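Long-range contacts in nodulation fucosyltransferase NodZ (Bradyrhizobium sp., PDB 2HHC), which is a nodulation glycosyltransferase of the GT-B clan, whose fold pairs two Rossmann-like domains: residues F84-W89 against R108-E113; H169-V174 against A275-V280; K209-P214 against V297-E302. All coordinates share one frame; numbering follows the deposited sequence. Where two conformers were deposited one is given.

Contact 1. Residues F84-W89 against R108-E113; sequences FFPRWW and RDELTE. With PO4 (phosphate ion), chain B.
Pro86, joined to Phe85 by a cis peptide bond, turns the chain at the end of strand 84-85 and sets its CB 3.4 Å from Glu110 OE1, beside a bound phosphate ion. The contact lies within a beta-alpha-beta unit of the N-terminal Rossmann-like domain: strand 84-85, an edge strand of its sheet, is followed by helix 101-116 and then by strand 125-128, its parallel neighbour. The hydrophobic half is contributed by Phe85, Pro86 and Leu111. Phe85 has CG anti to the backbone N (chi1 -176°), and this swings the ring toward the helix, where it is met at its edge: CE1 lies 4.0 Å from Leu111 CD2, and CZ is 3.7 Å from Glu110 O. Leu111 also packs its CG against Pro86 CG (4.1 Å), the two side chains meeting at about a right angle; Phe85 and Leu111 both also touch Ile126 of strand 125-128. The other half is polar. Extended beyond CG, Glu110 brings its carboxylate up to the phosphate, which probably comes from the crystallisation liquor. From the 3-10 turn that follows the strand, Trp88 N gives the ion's O2 a hydrogen bond (3.2 Å). One water spans the two segments, accepting from Arg87 N at 3.0 Å and donating to Glu110 OE1 at 2.9 Å.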
loop_
_atom_site.group_PDB
_atom_site.type_symbol
_atom_site.label_atom_id
_atom_site.label_comp_id
_atom_site.label_asym_id
_atom_site.label_seq_id
_atom_site.Cartn_x
_atom_site.Cartn_y
_atom_site.Cartn_z
ATOM N N PHE A 84 -9.764 23.232 -11.148
ATOM C CA PHE A 84 -9.356 21.879 -10.807
ATOM C C PHE A 84 -9.103 21.011 -12.043
ATOM O O PHE A 84 -9.637 21.219 -13.111
ATOM C CB PHE A 84 -10.440 21.226 -9.923
ATOM C CG PHE A 84 -10.752 22.023 -8.668
ATOM C CD1 PHE A 84 -9.958 21.930 -7.531
ATOM C CD2 PHE A 84 -11.756 22.955 -8.673
ATOM C CE1 PHE A 84 -10.210 22.732 -6.449
ATOM C CE2 PHE A 84 -11.984 23.756 -7.571
ATOM C CZ PHE A 84 -11.248 23.650 -6.493
ATOM N N PHE A 85 -8.269 20.002 -11.852
ATOM C CA PHE A 85 -8.080 18.908 -12.798
ATOM C C PHE A 85 -8.092 17.624 -11.951
ATOM O O PHE A 85 -7.473 17.571 -10.893
ATOM C CB PHE A 85 -6.718 19.021 -13.491
ATOM C CG PHE A 85 -6.495 17.979 -14.553
ATOM C CD1 PHE A 85 -6.051 16.705 -14.216
ATOM C CD2 PHE A 85 -6.781 18.239 -15.855
ATOM C CE1 PHE A 85 -5.900 15.727 -15.200
ATOM C CE2 PHE A 85 -6.599 17.270 -16.830
ATOM C CZ PHE A 85 -6.150 16.034 -16.494
ATOM N N PRO A 86 -8.725 16.542 -12.406
ATOM C CA PRO A 86 -9.511 16.436 -13.648
ATOM C C PRO A 86 -10.718 17.388 -13.689
ATOM O O PRO A 86 -11.144 17.932 -12.670
ATOM C CB PRO A 86 -9.961 14.977 -13.612
ATOM C CG PRO A 86 -8.924 14.273 -12.829
ATOM C CD PRO A 86 -8.620 15.245 -11.723
ATOM N N ARG A 87 -11.236 17.612 -14.881
ATOM C CA ARG A 87 -12.249 18.665 -15.087
ATOM C C ARG A 87 -13.535 18.406 -14.314
ATOM O O ARG A 87 -14.245 19.342 -13.958
ATOM C CB ARG A 87 -12.529 18.860 -16.581
ATOM C CG ARG A 87 -11.290 19.364 -17.274
ATOM C CD ARG A 87 -11.445 19.795 -18.735
ATOM N NE ARG A 87 -10.318 19.274 -19.534
ATOM C CZ ARG A 87 -9.011 19.455 -19.257
ATOM N NH1 ARG A 87 -8.599 20.170 -18.202
ATOM N NH2 ARG A 87 -8.084 18.914 -20.046
ATOM N N TRP A 88 -13.812 17.137 -14.044
ATOM C CA TRP A 88 -15.002 16.772 -13.232
ATOM C C TRP A 88 -15.099 17.534 -11.930
ATOM O O TRP A 88 -16.174 17.873 -11.509
ATOM C CB TRP A 88 -14.941 15.283 -12.929
ATOM C CG TRP A 88 -16.134 14.686 -12.229
ATOM C CD1 TRP A 88 -17.204 14.109 -12.818
ATOM C CD2 TRP A 88 -16.291 14.503 -10.814
ATOM N NE1 TRP A 88 -18.053 13.582 -11.846
ATOM C CE2 TRP A 88 -17.547 13.858 -10.621
ATOM C CE3 TRP A 88 -15.544 14.865 -9.694
ATOM C CZ2 TRP A 88 -18.018 13.487 -9.346
ATOM C CZ3 TRP A 88 -16.075 14.554 -8.413
ATOM C CH2 TRP A 88 -17.277 13.862 -8.271
ATOM N N TRP A 89 -13.963 17.858 -11.335
ATOM C CA TRP A 89 -13.885 18.518 -10.051
ATOM C C TRP A 89 -14.280 19.976 -10.107
ATOM O O TRP A 89 -14.382 20.617 -9.053
ATOM C CB TRP A 89 -12.484 18.336 -9.421
ATOM C CG TRP A 89 -12.321 16.879 -9.014
ATOM C CD1 TRP A 89 -11.902 15.833 -9.784
ATOM C CD2 TRP A 89 -12.693 16.322 -7.744
ATOM N NE1 TRP A 89 -11.973 14.669 -9.069
ATOM C CE2 TRP A 89 -12.456 14.934 -7.818
ATOM C CE3 TRP A 89 -13.174 16.860 -6.559
ATOM C CZ2 TRP A 89 -12.719 14.070 -6.750
ATOM C CZ3 TRP A 89 -13.409 16.008 -5.498
ATOM C CH2 TRP A 89 -13.180 14.627 -5.593
ATOM N N ARG A 108 -8.353 8.224 -13.647
ATOM C CA ARG A 108 -7.060 7.542 -13.675
ATOM C C ARG A 108 -6.369 7.794 -15.004
ATOM O O ARG A 108 -5.173 8.073 -15.062
ATOM C CB ARG A 108 -7.280 6.052 -13.438
ATOM C CG ARG A 108 -6.022 5.166 -13.524
ATOM C CD ARG A 108 -6.392 3.723 -13.614
ATOM N NE ARG A 108 -7.078 3.561 -14.900
ATOM C CZ ARG A 108 -8.097 2.737 -15.225
ATOM N NH1 ARG A 108 -8.602 1.840 -14.375
ATOM N NH2 ARG A 108 -8.604 2.792 -16.434
ATOM N N ASP A 109 -7.120 7.629 -16.080
ATOM C CA ASP A 109 -6.543 7.762 -17.411
ATOM C C ASP A 109 -6.164 9.203 -17.724
ATOM O O ASP A 109 -5.121 9.450 -18.332
ATOM C CB ASP A 109 -7.503 7.265 -18.444
ATOM C CG ASP A 109 -7.738 5.767 -18.357
ATOM O OD1 ASP A 109 -6.968 5.072 -17.662
ATOM O OD2 ASP A 109 -8.694 5.307 -19.013
ATOM N N GLU A 110 -7.005 10.141 -17.308
ATOM C CA GLU A 110 -6.740 11.563 -17.506
ATOM C C GLU A 110 -5.495 11.978 -16.738
ATOM O O GLU A 110 -4.656 12.723 -17.255
ATOM C CB GLU A 110 -7.962 12.376 -17.064
ATOM C CG GLU A 110 -9.096 12.213 -18.022
ATOM C CD GLU A 110 -10.438 12.676 -17.559
ATOM O OE1 GLU A 110 -10.539 13.315 -16.539
ATOM O OE2 GLU A 110 -11.423 12.442 -18.303
ATOM N N LEU A 111 -5.350 11.490 -15.524
ATOM C CA LEU A 111 -4.169 11.819 -14.713
ATOM C C LEU A 111 -2.897 11.197 -15.309
ATOM O O LEU A 111 -1.842 11.809 -15.322
ATOM C CB LEU A 111 -4.374 11.329 -13.288
ATOM C CG LEU A 111 -5.391 12.130 -12.452
ATOM C CD1 LEU A 111 -5.779 11.315 -11.245
ATOM C CD2 LEU A 111 -4.797 13.498 -12.032
ATOM N N THR A 112 -3.034 9.981 -15.828
ATOM C CA THR A 112 -1.913 9.266 -16.427
ATOM C C THR A 112 -1.375 10.070 -17.606
ATOM O O THR A 112 -0.163 10.318 -17.693
ATOM C CB THR A 112 -2.355 7.854 -16.847
ATOM O OG1 THR A 112 -2.724 7.134 -15.673
ATOM C CG2 THR A 112 -1.217 7.100 -17.496
ATOM N N GLU A 113 -2.278 10.527 -18.460
ATOM C CA GLU A 113 -1.912 11.373 -19.615
ATOM C C GLU A 113 -1.272 12.666 -19.101
ATOM O O GLU A 113 -0.241 13.109 -19.602
ATOM C CB GLU A 113 -3.142 11.625 -20.472
ATOM C CG GLU A 113 -2.940 12.606 -21.625
ATOM C CD GLU A 113 -4.207 12.825 -22.452
ATOM O OE1 GLU A 113 -5.308 12.988 -21.850
ATOM O OE2 GLU A 113 -4.105 12.906 -23.700
HETATM P P PO4 B . -13.971 14.443 -16.852
HETATM O O1 PO4 B . -14.159 13.046 -17.455
HETATM O O2 PO4 B . -12.909 14.516 -15.688
HETATM O O3 PO4 B . -13.589 15.356 -17.993
HETATM O O4 PO4 B . -15.340 14.894 -16.378
HETATM O O HOH W 1 -10.006 16.140 -17.178
#

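Contact 2. Residues H169-V174 against A275-V280; sequences HSIIGV and ARCATV
With SG anti to its own carbonyl carbon (chi1 -66°), Cys277 lays its sulfur along strand 170-176; Ile171, whose CG2 stands anti to the backbone N, turns that methyl to meet it, and CG2 and SG touch at 3.6 Å. The same sulfur lies 3.6 Å from Gly173 N, close on the backbone because Gly173 has no side chain to hold it off. Phe166 of helix 152-166 packs on both Ile171 and Cys277 on this buried side.

The backbones come together as a parallel pair just where strand 279-283 begins. Ile171 O takes the N-H of Ala278 at 2.8 Å, and also a weak, longer bond from Thr279 N. Two successive amides thus turn to a single oxygen as the incoming loop straightens into a strand. One step on, Gly173 N gives a 2.8 Å hydrogen bond to Thr279 O. Val280 CA then sits 3.3 Å from Gly173 O in a CA-H...O contact. Before the strand begins, a water takes over the link, accepting from Ile171 N and donating to Arg276 O.

Ile172 and Thr279 point to the other face, where both touch Ala208 of helix 192-209; the hydroxyl of Thr279 is hydrogen-bonded to Tyr213 OH. On its far edge strand 170-176 bonds to strand 217-223, again in parallel. A sheet whose central strands run parallel, with helices on both faces, entered here by the strand that follows helix 258-274, is the Rossmann-like arrangement of the C-terminal half of a GT-B protein.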
loop_
_atom_site.group_PDB
_atom_site.type_symbol
_atom_site.label_atom_id
_atom_site.label_comp_id
_atom_site.label_asym_id
_atom_site.label_seq_id
_atom_site.Cartn_x
_atom_site.Cartn_y
_atom_site.Cartn_z
ATOM N N HIS A 169 16.946 -15.812 12.148
ATOM C CA HIS A 169 16.261 -16.734 11.242
ATOM C C HIS A 169 16.139 -16.181 9.832
ATOM O O HIS A 169 16.311 -14.999 9.609
ATOM C CB HIS A 169 14.874 -17.063 11.797
ATOM C CG HIS A 169 14.901 -17.959 13.001
ATOM N ND1 HIS A 169 15.110 -17.494 14.282
ATOM C CD2 HIS A 169 14.788 -19.306 13.105
ATOM C CE1 HIS A 169 15.109 -18.516 15.123
ATOM N NE2 HIS A 169 14.902 -19.624 14.436
ATOM N N SER A 170 15.876 -17.075 8.874
ATOM C CA SER A 170 15.589 -16.687 7.509
ATOM C C SER A 170 14.099 -16.914 7.328
ATOM O O SER A 170 13.629 -18.066 7.431
ATOM C CB SER A 170 16.357 -17.575 6.515
ATOM O OG SER A 170 17.729 -17.198 6.506
ATOM N N ILE A 171 13.350 -15.839 7.088
ATOM C CA ILE A 171 11.897 -15.947 7.085
ATOM C C ILE A 171 11.369 -15.956 5.668
ATOM O O ILE A 171 11.705 -15.097 4.840
ATOM C CB ILE A 171 11.254 -14.797 7.892
ATOM C CG1 ILE A 171 11.812 -14.749 9.311
ATOM C CG2 ILE A 171 9.741 -14.891 7.908
ATOM C CD1 ILE A 171 11.711 -15.973 10.126
ATOM N N ILE A 172 10.497 -16.913 5.420
ATOM C CA ILE A 172 9.727 -16.956 4.196
ATOM C C ILE A 172 8.374 -16.327 4.527
ATOM O O ILE A 172 7.557 -16.915 5.295
ATOM C CB ILE A 172 9.530 -18.394 3.724
ATOM C CG1 ILE A 172 10.870 -18.981 3.336
ATOM C CG2 ILE A 172 8.614 -18.444 2.503
ATOM C CD1 ILE A 172 10.861 -20.506 3.197
ATOM N N GLY A 173 8.101 -15.167 3.926
ATOM C CA GLY A 173 6.793 -14.533 4.113
ATOM C C GLY A 173 5.789 -14.972 3.068
ATOM O O GLY A 173 6.135 -15.197 1.872
ATOM N N VAL A 174 4.541 -15.141 3.478
ATOM C CA VAL A 174 3.494 -15.648 2.606
ATOM C C VAL A 174 2.269 -14.757 2.777
ATOM O O VAL A 174 1.733 -14.674 3.872
ATOM C CB VAL A 174 3.128 -17.086 2.931
ATOM C CG1 VAL A 174 2.180 -17.625 1.873
ATOM C CG2 VAL A 174 4.367 -17.979 3.015
ATOM N N ALA A 275 8.304 -7.114 4.407
ATOM C CA ALA A 275 9.467 -6.501 3.756
ATOM C C ALA A 275 10.818 -6.828 4.397
ATOM O O ALA A 275 11.864 -6.459 3.869
ATOM C CB ALA A 275 9.285 -5.009 3.667
ATOM N N ARG A 276 10.766 -7.514 5.531
ATOM C CA ARG A 276 11.934 -7.990 6.274
ATOM C C ARG A 276 12.283 -9.448 6.006
ATOM O O ARG A 276 13.237 -10.013 6.569
ATOM C CB ARG A 276 11.683 -7.847 7.790
ATOM C CG ARG A 276 11.338 -6.433 8.347
ATOM C CD ARG A 276 12.511 -5.445 8.431
ATOM N NE ARG A 276 13.408 -5.692 9.569
ATOM C CZ ARG A 276 13.197 -5.305 10.835
ATOM N NH1 ARG A 276 12.051 -4.721 11.222
ATOM N NH2 ARG A 276 14.115 -5.589 11.741
ATOM N N CYS A 277 11.465 -10.101 5.203
ATOM C CA CYS A 277 11.671 -11.525 4.903
ATOM C C CYS A 277 12.762 -11.747 3.858
ATOM O O CYS A 277 13.185 -10.834 3.165
ATOM C CB CYS A 277 10.361 -12.122 4.424
ATOM S SG CYS A 277 9.061 -12.157 5.673
ATOM N N ALA A 278 13.236 -12.998 3.810
ATOM C CA ALA A 278 14.240 -13.393 2.853
ATOM C C ALA A 278 13.641 -13.706 1.513
ATOM O O ALA A 278 14.256 -13.492 0.486
ATOM C CB ALA A 278 15.033 -14.568 3.379
ATOM N N THR A 279 12.455 -14.305 1.558
ATOM C CA THR A 279 11.712 -14.670 0.389
ATOM C C THR A 279 10.266 -14.315 0.700
ATOM O O THR A 279 9.819 -14.521 1.844
ATOM C CB THR A 279 11.788 -16.186 0.142
ATOM O OG1 THR A 279 13.123 -16.527 -0.190
ATOM C CG2 THR A 279 10.838 -16.628 -0.996
ATOM N N VAL A 280 9.566 -13.773 -0.279
ATOM C CA VAL A 280 8.125 -13.503 -0.131
ATOM C C VAL A 280 7.350 -14.140 -1.269
ATOM O O VAL A 280 7.680 -14.030 -2.443
ATOM C CB VAL A 280 7.805 -12.001 -0.051
ATOM C CG1 VAL A 280 6.289 -11.769 0.054
ATOM C CG2 VAL A 280 8.380 -11.446 1.202
HETATM O O HOH W 2 14.394 -12.992 7.175
#

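Contact 3. Residues K209-P214 against V297-E302; sequences KALSYP and VPRIIE
The guanidinium of Arg299 is set among three consecutive residues of the 209-214 loop, each meeting it differently: Leu211 over one face, Ser212 at the edge, and Tyr213 obliquely. The loop joins helix 192-209 to strand 217-223 in the C-terminal Rossmann-like domain, while Arg299 opens strand 299-303 of the same sheet, so the contact ties a helix-to-strand connection to a strand farther along the sheet.

Leu211 and Arg299 reach out from opposite directions. Leu211 CD1 rests over the centre of the guanidinium, 3.9 Å from Arg299 CZ, and its CB lies 3.6 Å from Arg299 NH2 on the same face. The arginine chain arrives there bent rather than extended: chi2 (139°) and chi3 both stray from staggered values, folding the flat head toward the loop. Ser212 O lies near the guanidinium plane and accepts a fairly straight hydrogen bond from Arg299 NH1 (3.1 Å, 160° at the hydrogen), though the donor stands tilted from the carbonyl plane.

Arg299 NH1 also projects over one face of the Tyr213 ring, 3.5 Å from CE1. Ring and guanidinium planes are 67° apart, and with Arg299 CZ 5.2 Å from the centroid of the Tyr213 ring, any cation-pi attraction is long and at most weak. Tyr213 itself is fixed through its OH, which is hydrogen-bonded to Ala208 O at the end of the preceding helix. Next to the guanidinium, Leu211 CD1 and Ile301 CD1 meet at 4.2 Å, and Met313 of strand 311-315 touches Leu211, Arg299 and Ile301. A water accepts from Ser212 N at 2.8 Å and, weakly, from Arg299 NH2.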
loop_
_atom_site.group_PDB
_atom_site.type_symbol
_atom_site.label_atom_id
_atom_site.label_comp_id
_atom_site.label_asym_id
_atom_site.label_seq_id
_atom_site.Cartn_x
_atom_site.Cartn_y
_atom_site.Cartn_z
ATOM N N LYS A 209 10.842 -23.222 0.322
ATOM C CA LYS A 209 11.594 -23.941 1.360
ATOM C C LYS A 209 12.757 -24.753 0.816
ATOM O O LYS A 209 13.679 -25.080 1.579
ATOM C CB LYS A 209 10.668 -24.859 2.160
ATOM C CG LYS A 209 9.886 -24.142 3.242
ATOM C CD LYS A 209 9.033 -25.079 4.092
ATOM C CE LYS A 209 9.965 -25.816 5.074
ATOM N NZ LYS A 209 9.289 -26.960 5.651
ATOM N N ALA A 210 12.698 -25.096 -0.476
ATOM C CA ALA A 210 13.765 -25.845 -1.158
ATOM C C ALA A 210 14.982 -24.974 -1.545
ATOM O O ALA A 210 16.034 -25.518 -1.922
ATOM C CB ALA A 210 13.199 -26.493 -2.384
ATOM N N LEU A 211 14.839 -23.646 -1.492
ATOM C CA LEU A 211 15.934 -22.697 -1.694
ATOM C C LEU A 211 16.866 -22.751 -0.490
ATOM O O LEU A 211 16.506 -23.299 0.559
ATOM C CB LEU A 211 15.395 -21.280 -1.898
ATOM C CG LEU A 211 14.434 -21.141 -3.083
ATOM C CD1 LEU A 211 13.875 -19.748 -3.206
ATOM C CD2 LEU A 211 15.093 -21.578 -4.374
ATOM N N SER A 212 18.086 -22.241 -0.649
ATOM C CA SER A 212 19.058 -22.252 0.442
ATOM C C SER A 212 19.017 -20.919 1.155
ATOM O O SER A 212 18.868 -19.869 0.528
ATOM C CB SER A 212 20.456 -22.565 -0.073
ATOM O OG SER A 212 20.500 -23.936 -0.461
ATOM N N TYR A 213 19.092 -20.979 2.476
ATOM C CA TYR A 213 19.078 -19.800 3.319
ATOM C C TYR A 213 20.214 -19.868 4.328
ATOM O O TYR A 213 20.620 -20.961 4.735
ATOM C CB TYR A 213 17.762 -19.710 4.075
ATOM C CG TYR A 213 16.568 -19.576 3.164
ATOM C CD1 TYR A 213 16.117 -18.344 2.754
ATOM C CD2 TYR A 213 15.902 -20.701 2.705
ATOM C CE1 TYR A 213 15.027 -18.228 1.918
ATOM C CE2 TYR A 213 14.831 -20.614 1.861
ATOM C CZ TYR A 213 14.382 -19.381 1.476
ATOM O OH TYR A 213 13.316 -19.330 0.624
ATOM N N PRO A 214 20.715 -18.705 4.752
ATOM C CA PRO A 214 21.856 -18.687 5.696
ATOM C C PRO A 214 21.521 -19.008 7.154
ATOM O O PRO A 214 22.402 -19.383 7.918
ATOM C CB PRO A 214 22.364 -17.259 5.577
ATOM C CG PRO A 214 21.211 -16.491 5.224
ATOM C CD PRO A 214 20.368 -17.359 4.314
ATOM N N VAL A 297 12.689 -7.204 -0.695
ATOM C CA VAL A 297 13.073 -8.573 -0.352
ATOM C C VAL A 297 13.910 -9.207 -1.431
ATOM O O VAL A 297 13.694 -8.959 -2.623
ATOM C CB VAL A 297 11.790 -9.402 -0.137
ATOM C CG1 VAL A 297 12.014 -10.899 -0.046
ATOM C CG2 VAL A 297 11.023 -8.878 1.091
ATOM N N PRO A 298 14.923 -9.989 -1.028
ATOM C CA PRO A 298 15.806 -10.604 -2.034
ATOM C C PRO A 298 15.153 -11.479 -3.119
ATOM O O PRO A 298 15.583 -11.458 -4.293
ATOM C CB PRO A 298 16.738 -11.457 -1.168
ATOM C CG PRO A 298 16.808 -10.754 0.120
ATOM C CD PRO A 298 15.416 -10.198 0.340
ATOM N N ARG A 299 14.160 -12.262 -2.736
ATOM C CA ARG A 299 13.532 -13.195 -3.688
ATOM C C ARG A 299 12.010 -13.178 -3.527
ATOM O O ARG A 299 11.488 -13.188 -2.412
ATOM C CB ARG A 299 14.022 -14.625 -3.455
ATOM C CG ARG A 299 15.495 -14.867 -3.715
ATOM C CD ARG A 299 15.968 -15.778 -2.581
ATOM N NE ARG A 299 16.708 -16.896 -3.033
ATOM C CZ ARG A 299 17.207 -17.869 -2.269
ATOM N NH1 ARG A 299 17.041 -17.916 -0.956
ATOM N NH2 ARG A 299 17.897 -18.806 -2.851
ATOM N N ILE A 300 11.322 -13.229 -4.655
ATOM C CA ILE A 300 9.880 -13.173 -4.715
ATOM C C ILE A 300 9.400 -14.411 -5.483
ATOM O O ILE A 300 9.960 -14.762 -6.533
ATOM C CB ILE A 300 9.433 -11.901 -5.441
ATOM C CG1 ILE A 300 9.923 -10.644 -4.684
ATOM C CG2 ILE A 300 7.917 -11.877 -5.554
ATOM C CD1 ILE A 300 11.263 -10.096 -5.206
ATOM N N ILE A 301 8.403 -15.103 -4.947
ATOM C CA ILE A 301 7.805 -16.258 -5.639
ATOM C C ILE A 301 6.330 -15.936 -5.904
ATOM O O ILE A 301 5.598 -15.445 -5.019
ATOM C CB ILE A 301 7.962 -17.495 -4.820
ATOM C CG1 ILE A 301 9.420 -17.951 -4.866
ATOM C CG2 ILE A 301 7.016 -18.596 -5.309
ATOM C CD1 ILE A 301 9.821 -19.122 -3.973
ATOM N N GLU A 302 5.881 -16.247 -7.114
ATOM C CA GLU A 302 4.494 -16.034 -7.450
ATOM C C GLU A 302 4.093 -16.907 -8.616
ATOM O O GLU A 302 4.954 -17.398 -9.339
ATOM C CB GLU A 302 4.263 -14.578 -7.777
ATOM C CG GLU A 302 4.909 -14.144 -9.056
ATOM C CD GLU A 302 5.236 -12.659 -9.095
ATOM O OE1 GLU A 302 5.483 -12.060 -8.051
ATOM O OE2 GLU A 302 5.246 -12.093 -10.195
HETATM O O HOH W 3 19.033 -21.082 -3.056
#

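Overall arrangement
Contact 1 belongs to the N-terminal sheet and closes along the chain before the other two begin; its centre lies about 39 Å from that of contact 2 and about 41 Å from that of contact 3, on the opposite side of the chain's centre. Contacts 2 and 3 have centres about 8 Å apart, and their segments alternate along the chain. Both reach the C-terminal sheet, in which strands 279-283 and 299-303 are neighbours, probably hydrogen-bonded from Ile301 N to Val280 O (2.8 Å). Contact 1 thus represents one half of the two-domain GT-B architecture, while contacts 2 and 3 together knit several successive strands and connections of the other half.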